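Local atomic coordinates of D-alanyl transferase DltD (Enterococcus faecium TX0133A04, PDB entry 6PFX), a protein that probably takes part in D-alanylation of lipoteichoic acid in the Gram-positive cell wall. Residues G73-S81 with V112-Y120; E288-E298 with F327-G338. All blocks are in the same frame, centred on the assembly; numbering follows the deposited sequence.

Interaction 1 (G73-S81 with V112-Y120)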
loop_
_atom_site.group_PDB
_atom_site.type_symbol
_atom_site.label_atom_id
_atom_site.label_comp_id
_atom_site.label_asym_id
_atom_site.label_seq_id
_atom_site.Cartn_x
_atom_site.Cartn_y
_atom_site.Cartn_z
ATOM N N GLY A 73 -1.919 5.274 0.111
ATOM C CA GLY A 73 -1.448 4.846 -1.184
ATOM C C GLY A 73 -1.853 5.809 -2.298
ATOM O O GLY A 73 -2.793 6.591 -2.147
ATOM N N ALA A 74 -1.131 5.724 -3.413
ATOM C CA ALA A 74 -1.390 6.529 -4.603
ATOM C C ALA A 74 -0.789 5.798 -5.796
ATOM O O ALA A 74 -0.108 4.780 -5.630
ATOM C CB ALA A 74 -0.798 7.941 -4.461
ATOM N N PRO A 75 -1.042 6.258 -7.021
ATOM C CA PRO A 75 -0.516 5.512 -8.177
ATOM C C PRO A 75 1.001 5.433 -8.130
ATOM O O PRO A 75 1.697 6.450 -8.119
ATOM C CB PRO A 75 -1.022 6.313 -9.383
ATOM C CG PRO A 75 -2.247 6.975 -8.889
ATOM C CD PRO A 75 -1.944 7.346 -7.446
ATOM N N GLY A 76 1.510 4.211 -8.062
ATOM C CA GLY A 76 2.935 3.981 -8.044
ATOM C C GLY A 76 3.583 3.935 -6.676
ATOM O O GLY A 76 4.805 3.762 -6.605
ATOM N N THR A 77 2.822 4.080 -5.588
ATOM C CA THR A 77 3.394 3.890 -4.259
ATOM C C THR A 77 3.522 2.390 -3.993
ATOM O O THR A 77 2.523 1.664 -4.047
ATOM C CB THR A 77 2.571 4.550 -3.152
ATOM O OG1 THR A 77 1.240 4.027 -3.129
ATOM C CG2 THR A 77 2.528 6.055 -3.347
ATOM N N GLN A 78 4.751 1.924 -3.750
ATOM C CA GLN A 78 5.025 0.533 -3.389
ATOM C C GLN A 78 5.671 0.495 -2.005
ATOM O O GLN A 78 5.530 1.447 -1.231
ATOM C CB GLN A 78 5.878 -0.147 -4.469
ATOM C CG GLN A 78 5.293 0.024 -5.875
ATOM C CD GLN A 78 5.863 -0.892 -6.980
ATOM O OE1 GLN A 78 5.421 -0.798 -8.131
ATOM N NE2 GLN A 78 6.821 -1.763 -6.652
ATOM N N SER A 79 6.367 -0.592 -1.659
ATOM C CA SER A 79 6.708 -0.795 -0.249
ATOM C C SER A 79 7.721 0.227 0.258
ATOM O O SER A 79 7.609 0.697 1.396
ATOM C CB SER A 79 7.218 -2.216 0.003
ATOM O OG SER A 79 6.175 -3.154 -0.191
ATOM N N LEU A 80 8.724 0.570 -0.555
ATOM C CA LEU A 80 9.755 1.505 -0.115
ATOM C C LEU A 80 9.144 2.863 0.212
ATOM O O LEU A 80 9.399 3.436 1.279
ATOM C CB LEU A 80 10.826 1.624 -1.196
ATOM C CG LEU A 80 12.154 2.252 -0.800
ATOM C CD1 LEU A 80 13.191 1.862 -1.834
ATOM C CD2 LEU A 80 12.031 3.737 -0.741
ATOM N N SER A 81 8.291 3.374 -0.677
ATOM C CA SER A 81 7.668 4.666 -0.423
ATOM C C SER A 81 6.789 4.612 0.817
ATOM O O SER A 81 6.790 5.540 1.634
ATOM C CB SER A 81 6.832 5.092 -1.624
ATOM O OG SER A 81 7.670 5.333 -2.731
ATOM N N VAL A 112 10.409 -1.759 -7.948
ATOM C CA VAL A 112 9.737 -0.492 -8.214
ATOM C C VAL A 112 10.470 0.264 -9.306
ATOM O O VAL A 112 11.697 0.417 -9.274
ATOM C CB VAL A 112 9.593 0.337 -6.921
ATOM C CG1 VAL A 112 10.961 0.721 -6.365
ATOM C CG2 VAL A 112 8.736 1.591 -7.163
ATOM N N LYS A 113 9.709 0.709 -10.301
ATOM C CA LYS A 113 10.276 1.496 -11.381
ATOM C C LYS A 113 10.876 2.784 -10.834
ATOM O O LYS A 113 10.350 3.393 -9.894
ATOM C CB LYS A 113 9.194 1.842 -12.400
ATOM C CG LYS A 113 8.621 0.666 -13.139
ATOM C CD LYS A 113 7.730 1.153 -14.277
ATOM C CE LYS A 113 7.053 -0.008 -14.987
ATOM N NZ LYS A 113 6.740 0.312 -16.407
ATOM N N THR A 114 11.993 3.196 -11.431
ATOM C CA THR A 114 12.642 4.435 -11.027
ATOM C C THR A 114 11.668 5.600 -11.088
ATOM O O THR A 114 11.648 6.456 -10.197
ATOM C CB THR A 114 13.851 4.668 -11.931
ATOM O OG1 THR A 114 14.797 3.610 -11.728
ATOM C CG2 THR A 114 14.499 5.989 -11.619
ATOM N N ASP A 115 10.829 5.633 -12.118
ATOM C CA ASP A 115 9.875 6.724 -12.273
ATOM C C ASP A 115 8.927 6.812 -11.082
ATOM O O ASP A 115 8.550 7.913 -10.659
ATOM C CB ASP A 115 9.136 6.518 -13.593
ATOM C CG ASP A 115 10.079 6.095 -14.725
ATOM O OD1 ASP A 115 10.629 4.964 -14.666
ATOM O OD2 ASP A 115 10.284 6.901 -15.660
ATOM N N TYR A 116 8.542 5.663 -10.511
ATOM C CA TYR A 116 7.649 5.660 -9.355
ATOM C C TYR A 116 8.393 6.111 -8.106
ATOM O O TYR A 116 7.887 6.929 -7.328
ATOM C CB TYR A 116 7.063 4.259 -9.149
ATOM C CG TYR A 116 6.040 3.838 -10.196
ATOM C CD1 TYR A 116 5.308 4.780 -10.907
ATOM C CD2 TYR A 116 5.803 2.497 -10.464
ATOM C CE1 TYR A 116 4.368 4.392 -11.861
ATOM C CE2 TYR A 116 4.875 2.103 -11.421
ATOM C CZ TYR A 116 4.163 3.055 -12.110
ATOM O OH TYR A 116 3.241 2.665 -13.051
ATOM N N PHE A 117 9.602 5.581 -7.898
ATOM C CA PHE A 117 10.394 6.001 -6.750
ATOM C C PHE A 117 10.569 7.515 -6.752
ATOM O O PHE A 117 10.397 8.177 -5.719
ATOM C CB PHE A 117 11.760 5.317 -6.755
ATOM C CG PHE A 117 12.673 5.845 -5.694
ATOM C CD1 PHE A 117 12.603 5.362 -4.403
ATOM C CD2 PHE A 117 13.555 6.864 -5.976
ATOM C CE1 PHE A 117 13.414 5.875 -3.416
ATOM C CE2 PHE A 117 14.376 7.376 -4.991
ATOM C CZ PHE A 117 14.299 6.883 -3.712
ATOM N N ASN A 118 10.907 8.079 -7.918
ATOM C CA ASN A 118 11.198 9.506 -8.010
ATOM C C ASN A 118 9.978 10.356 -7.670
ATOM O O ASN A 118 10.113 11.430 -7.074
ATOM C CB ASN A 118 11.701 9.855 -9.413
ATOM C CG ASN A 118 13.078 9.290 -9.702
ATOM O OD1 ASN A 118 13.803 8.883 -8.796
ATOM N ND2 ASN A 118 13.447 9.268 -10.978
ATOM N N THR A 119 8.779 9.902 -8.047
ATOM C CA THR A 119 7.583 10.698 -7.786
ATOM C C THR A 119 7.368 10.919 -6.294
ATOM O O THR A 119 6.953 12.007 -5.874
ATOM C CB THR A 119 6.353 10.020 -8.390
ATOM O OG1 THR A 119 6.501 9.960 -9.809
ATOM C CG2 THR A 119 5.087 10.790 -8.039
ATOM N N TYR A 120 7.628 9.903 -5.478
ATOM C CA TYR A 120 7.340 9.975 -4.056
ATOM C C TYR A 120 8.571 10.164 -3.194
ATOM O O TYR A 120 8.429 10.350 -1.980
ATOM C CB TYR A 120 6.562 8.732 -3.620
ATOM C CG TYR A 120 5.239 8.649 -4.323
ATOM C CD1 TYR A 120 4.135 9.326 -3.823
ATOM C CD2 TYR A 120 5.098 7.928 -5.501
ATOM C CE1 TYR A 120 2.913 9.271 -4.459
ATOM C CE2 TYR A 120 3.873 7.870 -6.155
ATOM C CZ TYR A 120 2.787 8.548 -5.623
ATOM O OH TYR A 120 1.560 8.509 -6.240
HETATM O O HOH W 1 7.041 -0.654 -10.325
HETATM O O HOH W 2 9.717 7.057 -3.015
#

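Interaction 2 (E288-E298 with F327-G338)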
loop_
_atom_site.group_PDB
_atom_site.type_symbol
_atom_site.label_atom_id
_atom_site.label_comp_id
_atom_site.label_asym_id
_atom_site.label_seq_id
_atom_site.Cartn_x
_atom_site.Cartn_y
_atom_site.Cartn_z
ATOM N N GLU A 288 -1.167 -3.597 14.861
ATOM C CA GLU A 288 -1.952 -4.732 14.401
ATOM C C GLU A 288 -2.387 -4.410 12.979
ATOM O O GLU A 288 -2.820 -3.287 12.702
ATOM C CB GLU A 288 -3.169 -4.950 15.289
ATOM C CG GLU A 288 -2.811 -5.443 16.705
ATOM C CD GLU A 288 -2.387 -6.915 16.755
ATOM O OE1 GLU A 288 -2.546 -7.651 15.758
ATOM O OE2 GLU A 288 -1.882 -7.350 17.814
ATOM N N VAL A 289 -2.232 -5.364 12.072
ATOM C CA VAL A 289 -2.398 -5.089 10.652
ATOM C C VAL A 289 -3.327 -6.123 10.036
ATOM O O VAL A 289 -3.242 -7.315 10.351
ATOM C CB VAL A 289 -1.046 -5.113 9.893
ATOM C CG1 VAL A 289 -1.189 -4.526 8.484
ATOM C CG2 VAL A 289 0.052 -4.408 10.653
ATOM N N LEU A 290 -4.208 -5.657 9.147
ATOM C CA LEU A 290 -4.935 -6.504 8.207
ATOM C C LEU A 290 -4.330 -6.295 6.821
ATOM O O LEU A 290 -4.370 -5.180 6.281
ATOM C CB LEU A 290 -6.431 -6.177 8.186
ATOM C CG LEU A 290 -7.268 -6.840 7.078
ATOM C CD1 LEU A 290 -7.313 -8.369 7.213
ATOM C CD2 LEU A 290 -8.703 -6.269 7.028
ATOM N N PHE A 291 -3.754 -7.355 6.260
ATOM C CA PHE A 291 -3.242 -7.341 4.897
ATOM C C PHE A 291 -4.305 -7.906 3.965
ATOM O O PHE A 291 -4.995 -8.867 4.313
ATOM C CB PHE A 291 -1.960 -8.175 4.772
ATOM C CG PHE A 291 -0.800 -7.616 5.557
ATOM C CD1 PHE A 291 0.010 -6.639 5.009
ATOM C CD2 PHE A 291 -0.524 -8.067 6.841
ATOM C CE1 PHE A 291 1.081 -6.106 5.724
ATOM C CE2 PHE A 291 0.546 -7.533 7.572
ATOM C CZ PHE A 291 1.349 -6.559 7.005
ATOM N N ILE A 292 -4.453 -7.282 2.797
ATOM C CA ILE A 292 -5.407 -7.693 1.763
ATOM C C ILE A 292 -4.624 -7.966 0.486
ATOM O O ILE A 292 -3.836 -7.118 0.046
ATOM C CB ILE A 292 -6.491 -6.611 1.541
ATOM C CG1 ILE A 292 -7.206 -6.338 2.870
ATOM C CG2 ILE A 292 -7.462 -7.021 0.414
ATOM C CD1 ILE A 292 -8.121 -5.124 2.890
ATOM N N ILE A 293 -4.855 -9.139 -0.113
ATOM C CA ILE A 293 -4.204 -9.547 -1.354
ATOM C C ILE A 293 -5.290 -9.706 -2.408
ATOM O O ILE A 293 -6.092 -10.650 -2.325
ATOM C CB ILE A 293 -3.480 -10.887 -1.209
ATOM C CG1 ILE A 293 -2.531 -10.865 -0.014
ATOM C CG2 ILE A 293 -2.681 -11.137 -2.478
ATOM C CD1 ILE A 293 -1.821 -12.185 0.274
ATOM N N PRO A 294 -5.379 -8.803 -3.375
ATOM C CA PRO A 294 -6.436 -8.888 -4.382
ATOM C C PRO A 294 -6.080 -9.882 -5.466
ATOM O O PRO A 294 -4.898 -10.170 -5.702
ATOM C CB PRO A 294 -6.465 -7.474 -4.978
ATOM C CG PRO A 294 -5.003 -7.059 -4.888
ATOM C CD PRO A 294 -4.588 -7.567 -3.514
ATOM N N PRO A 295 -7.076 -10.374 -6.179
ATOM C CA PRO A 295 -6.839 -11.227 -7.341
ATOM C C PRO A 295 -6.595 -10.381 -8.584
ATOM O O PRO A 295 -6.595 -9.158 -8.553
ATOM C CB PRO A 295 -8.178 -11.940 -7.491
ATOM C CG PRO A 295 -9.166 -10.868 -7.085
ATOM C CD PRO A 295 -8.511 -10.149 -5.928
ATOM N N VAL A 296 -6.394 -11.072 -9.702
ATOM C CA VAL A 296 -6.487 -10.475 -11.028
ATOM C C VAL A 296 -7.698 -11.092 -11.703
ATOM O O VAL A 296 -7.884 -12.311 -11.638
ATOM C CB VAL A 296 -5.221 -10.713 -11.864
ATOM C CG1 VAL A 296 -5.452 -10.201 -13.277
ATOM C CG2 VAL A 296 -4.049 -10.031 -11.219
ATOM N N ASN A 297 -8.558 -10.238 -12.263
ATOM C CA ASN A 297 -9.741 -10.612 -13.026
ATOM C C ASN A 297 -9.427 -11.774 -13.951
ATOM O O ASN A 297 -8.567 -11.665 -14.828
ATOM C CB ASN A 297 -10.142 -9.361 -13.829
ATOM C CG ASN A 297 -11.368 -9.568 -14.695
ATOM O OD1 ASN A 297 -11.664 -10.681 -15.115
ATOM N ND2 ASN A 297 -12.064 -8.474 -15.008
ATOM N N GLU A 298 -10.118 -12.904 -13.743
ATOM C CA GLU A 298 -9.804 -14.109 -14.503
ATOM C C GLU A 298 -10.181 -13.978 -15.977
ATOM O O GLU A 298 -9.513 -14.560 -16.836
ATOM C CB GLU A 298 -10.473 -15.339 -13.891
ATOM C CG GLU A 298 -9.852 -16.647 -14.375
ATOM C CD GLU A 298 -10.475 -17.866 -13.733
ATOM O OE1 GLU A 298 -10.080 -18.990 -14.105
ATOM O OE2 GLU A 298 -11.358 -17.701 -12.863
ATOM N N PHE A 327 2.604 -12.064 11.453
ATOM C CA PHE A 327 1.515 -11.334 10.812
ATOM C C PHE A 327 0.542 -12.371 10.270
ATOM O O PHE A 327 0.770 -12.953 9.209
ATOM C CB PHE A 327 2.066 -10.462 9.696
ATOM C CG PHE A 327 3.022 -9.379 10.154
ATOM C CD1 PHE A 327 2.541 -8.143 10.562
ATOM C CD2 PHE A 327 4.387 -9.580 10.129
ATOM C CE1 PHE A 327 3.391 -7.144 10.942
ATOM C CE2 PHE A 327 5.242 -8.585 10.497
ATOM C CZ PHE A 327 4.742 -7.354 10.919
ATOM N N ASN A 328 -0.540 -12.626 11.009
ATOM C CA ASN A 328 -1.430 -13.729 10.675
ATOM C C ASN A 328 -2.830 -13.265 10.296
ATOM O O ASN A 328 -3.722 -14.104 10.116
ATOM C CB ASN A 328 -1.539 -14.720 11.840
ATOM C CG ASN A 328 -0.225 -15.367 12.183
ATOM O OD1 ASN A 328 0.219 -15.345 13.334
ATOM N ND2 ASN A 328 0.401 -15.963 11.196
ATOM N N ARG A 329 -3.035 -11.960 10.149
ATOM C CA ARG A 329 -4.343 -11.390 9.824
ATOM C C ARG A 329 -4.288 -10.941 8.369
ATOM O O ARG A 329 -3.796 -9.851 8.057
ATOM C CB ARG A 329 -4.673 -10.231 10.754
ATOM C CG ARG A 329 -6.088 -9.698 10.605
ATOM C CD ARG A 329 -6.324 -8.486 11.488
ATOM N NE ARG A 329 -6.255 -8.740 12.920
ATOM C CZ ARG A 329 -5.186 -8.486 13.671
ATOM N NH1 ARG A 329 -4.076 -8.018 13.120
ATOM N NH2 ARG A 329 -5.219 -8.725 14.973
ATOM N N ILE A 330 -4.788 -11.798 7.486
ATOM C CA ILE A 330 -4.584 -11.669 6.051
ATOM C C ILE A 330 -5.891 -12.039 5.375
ATOM O O ILE A 330 -6.434 -13.123 5.613
ATOM C CB ILE A 330 -3.466 -12.599 5.540
ATOM C CG1 ILE A 330 -2.144 -12.341 6.261
ATOM C CG2 ILE A 330 -3.281 -12.427 4.020
ATOM C CD1 ILE A 330 -1.077 -13.358 5.965
ATOM N N ALA A 331 -6.386 -11.147 4.537
ATOM C CA ALA A 331 -7.526 -11.417 3.666
ATOM C C ALA A 331 -6.951 -11.711 2.289
ATOM O O ALA A 331 -6.654 -10.794 1.520
ATOM C CB ALA A 331 -8.459 -10.216 3.613
ATOM N N ASP A 332 -6.811 -12.987 1.971
ATOM C CA ASP A 332 -6.233 -13.426 0.705
ATOM C C ASP A 332 -7.381 -13.696 -0.257
ATOM O O ASP A 332 -8.119 -14.672 -0.093
ATOM C CB ASP A 332 -5.401 -14.685 0.941
ATOM C CG ASP A 332 -4.851 -15.287 -0.341
ATOM O OD1 ASP A 332 -5.078 -14.739 -1.438
ATOM O OD2 ASP A 332 -4.172 -16.328 -0.241
ATOM N N PHE A 333 -7.551 -12.809 -1.239
ATOM C CA PHE A 333 -8.627 -12.915 -2.217
ATOM C C PHE A 333 -8.148 -13.402 -3.591
ATOM O O PHE A 333 -8.884 -13.279 -4.574
ATOM C CB PHE A 333 -9.346 -11.565 -2.357
ATOM C CG PHE A 333 -10.070 -11.100 -1.119
ATOM C CD1 PHE A 333 -10.899 -11.947 -0.410
ATOM C CD2 PHE A 333 -9.945 -9.791 -0.697
ATOM C CE1 PHE A 333 -11.567 -11.492 0.716
ATOM C CE2 PHE A 333 -10.620 -9.338 0.406
ATOM C CZ PHE A 333 -11.424 -10.186 1.111
ATOM N N VAL A 334 -6.945 -13.971 -3.681
ATOM C CA VAL A 334 -6.438 -14.434 -4.974
ATOM C C VAL A 334 -7.409 -15.415 -5.606
ATOM O O VAL A 334 -7.564 -15.454 -6.835
ATOM C CB VAL A 334 -5.037 -15.041 -4.791
ATOM C CG1 VAL A 334 -4.519 -15.709 -6.058
ATOM C CG2 VAL A 334 -4.085 -13.941 -4.322
ATOM N N ASN A 335 -8.077 -16.221 -4.787
ATOM C CA ASN A 335 -9.015 -17.206 -5.313
ATOM C C ASN A 335 -10.364 -16.608 -5.721
ATOM O O ASN A 335 -11.262 -17.365 -6.118
ATOM C CB ASN A 335 -9.223 -18.367 -4.332
ATOM C CG ASN A 335 -10.082 -17.995 -3.129
ATOM O OD1 ASN A 335 -10.546 -16.859 -2.981
ATOM N ND2 ASN A 335 -10.309 -18.977 -2.258
ATOM N N GLN A 336 -10.517 -15.282 -5.684
ATOM C CA GLN A 336 -11.731 -14.613 -6.143
ATOM C C GLN A 336 -11.590 -14.086 -7.564
ATOM O O GLN A 336 -12.396 -13.259 -8.004
ATOM C CB GLN A 336 -12.091 -13.479 -5.183
ATOM C CG GLN A 336 -12.433 -13.953 -3.788
ATOM C CD GLN A 336 -13.652 -14.828 -3.783
ATOM O OE1 GLN A 336 -14.716 -14.430 -4.259
ATOM N NE2 GLN A 336 -13.507 -16.037 -3.258
ATOM N N ALA A 337 -10.570 -14.546 -8.285
ATOM C CA ALA A 337 -10.339 -14.089 -9.649
ATOM C C ALA A 337 -11.553 -14.257 -10.557
ATOM O O ALA A 337 -11.790 -13.425 -11.437
ATOM C CB ALA A 337 -9.153 -14.855 -10.237
ATOM N N GLY A 338 -12.325 -15.325 -10.367
ATOM C CA GLY A 338 -13.521 -15.590 -11.139
ATOM C C GLY A 338 -14.803 -14.959 -10.661
ATOM O O GLY A 338 -15.850 -15.156 -11.284
HETATM O O HOH W 3 -1.363 -9.497 10.098
HETATM O O HOH W 4 -5.988 -13.954 -8.828
#

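Interaction 1 (G73-S81 with V112-Y120)
Tyr-120, at the end of helix 114-120, lies against the type II beta turn Ala-74 to Thr-77, which follows strand 68-71 of a fold of the SGNH-hydrolase clan. Its CB lies 3.7 Å from Ser-81 OG. CG sits beside the backbone N (chi1 -62°), which directs the ring back over the turn. There Thr-77 CG2 stands above the centre of one face in a CH-pi contact, 3.4 Å from the centroid and 12° off the normal, while Thr-119 CG2 covers the opposite face nearer the rim. At the tip, Tyr-120 OH donates to Pro-75 O over 2.8 Å, reaching it from above the carbonyl plane, and Ala-74 CB packs against Tyr-120 OH. Thr-77 OG1 accepts from Ala-74 N and also bonds Gly-44, so the methyl group is held toward the ring.

A second CH-pi contact places Gly-76 CA over a face of Tyr-116, 3.8 Å from the ring centroid and 14° off its normal. Gln-78 slides past Val-112, its NE2 bonded to Glu-271. One water bridges Gln-78 OE1 and Lys-113 N, and a second joins Ser-81 OG to Phe-117 O, donating to that carbonyl at 3.0 Å from the water oxygen.

Interaction 2 (E288-E298 with F327-G338)
Phe-291 turns the edge of its ring toward the face of Phe-327 in an offset edge-to-face pair, with centroids 5.7 Å apart and planes at 82°; CE2 leads, 3.6 Å from Phe-327 CD1. Val-289 CG1 covers one face of Phe-291, Val-289 CG2 lies at the edge of the Phe-327 ring, and Tyr-375 stacks on Phe-327. The guanidinium of Arg-329 is engaged in its own plane, at the edge, by Glu-288 OE1 and Val-289 O. Its chain runs extended through chi1 and chi2 and bends at chi3 (-65°), which brings NH1 within 3.0 Å of Val-289 O. The carboxylate stands almost perpendicular to it, at 84°: NH1 uses the anti lone pair of OE1, whereas NH2 comes from above the carboxylate plane at 3.0 Å.

From these groups the parallel ladder of a beta-alpha-beta crossover runs on, strand 288-293 pairing with strand 330-332 after helix 308-323. Arg-329 O receives Phe-291 N, Ala-331 N donates to Phe-291 O (2.7 Å), Ile-293 N to Ala-331 O, and Phe-333 N to Ile-293 O. Phe-291, Ile-293 and Ile-330 face helix 308-323; Leu-290 and Ala-331 meet helix 351-365 on the other side of the sheet. At the end of strand 330-332, Asp-332 OD1 closes an Asx turn on Val-334 N while its OD2 salt-bridges Lys-319. Beyond the strands, Pro-295 lies alongside Phe-333, and Glu-298 N returns to Ala-337 O over 2.9 Å.

Glu-288 OE1 thus gathers two N-H groups of Arg-329 together with the hydroxyl of Ser-373. Such a concentration of polar partners would be expected to favour the ionised carboxylate, and the in-plane bonds to OE1 and to Val-289 O limit rotation of the guanidinium.

In the fold
Only interaction 2 contains strands of the parallel sheet, whose order is 68-71, 39-43, 97-101, 288-293, 330-332. The turn of interaction 1 follows one edge strand, 68-71, and interaction 2 joins the last two strands at the opposite edge. Their centres are 21 Å apart and their nearest atoms about 8 Å, without touching. Side chains of both contacts pack on helix 271-284: Ser-79 and Leu-80 from one, Val-289, Phe-291 and Phe-327 from the other, and Glu-271 at its start bonds Gln-78 and Ser-79. Both approach a probable Ser-His-Asp triad (Ser-46, His-348, Asp-345): Pro-75 touches Ser-46, while Asn-297 lies near the triad without contact. A glycerol bonded to Arg-329 NE probably comes from the crystallisation liquor.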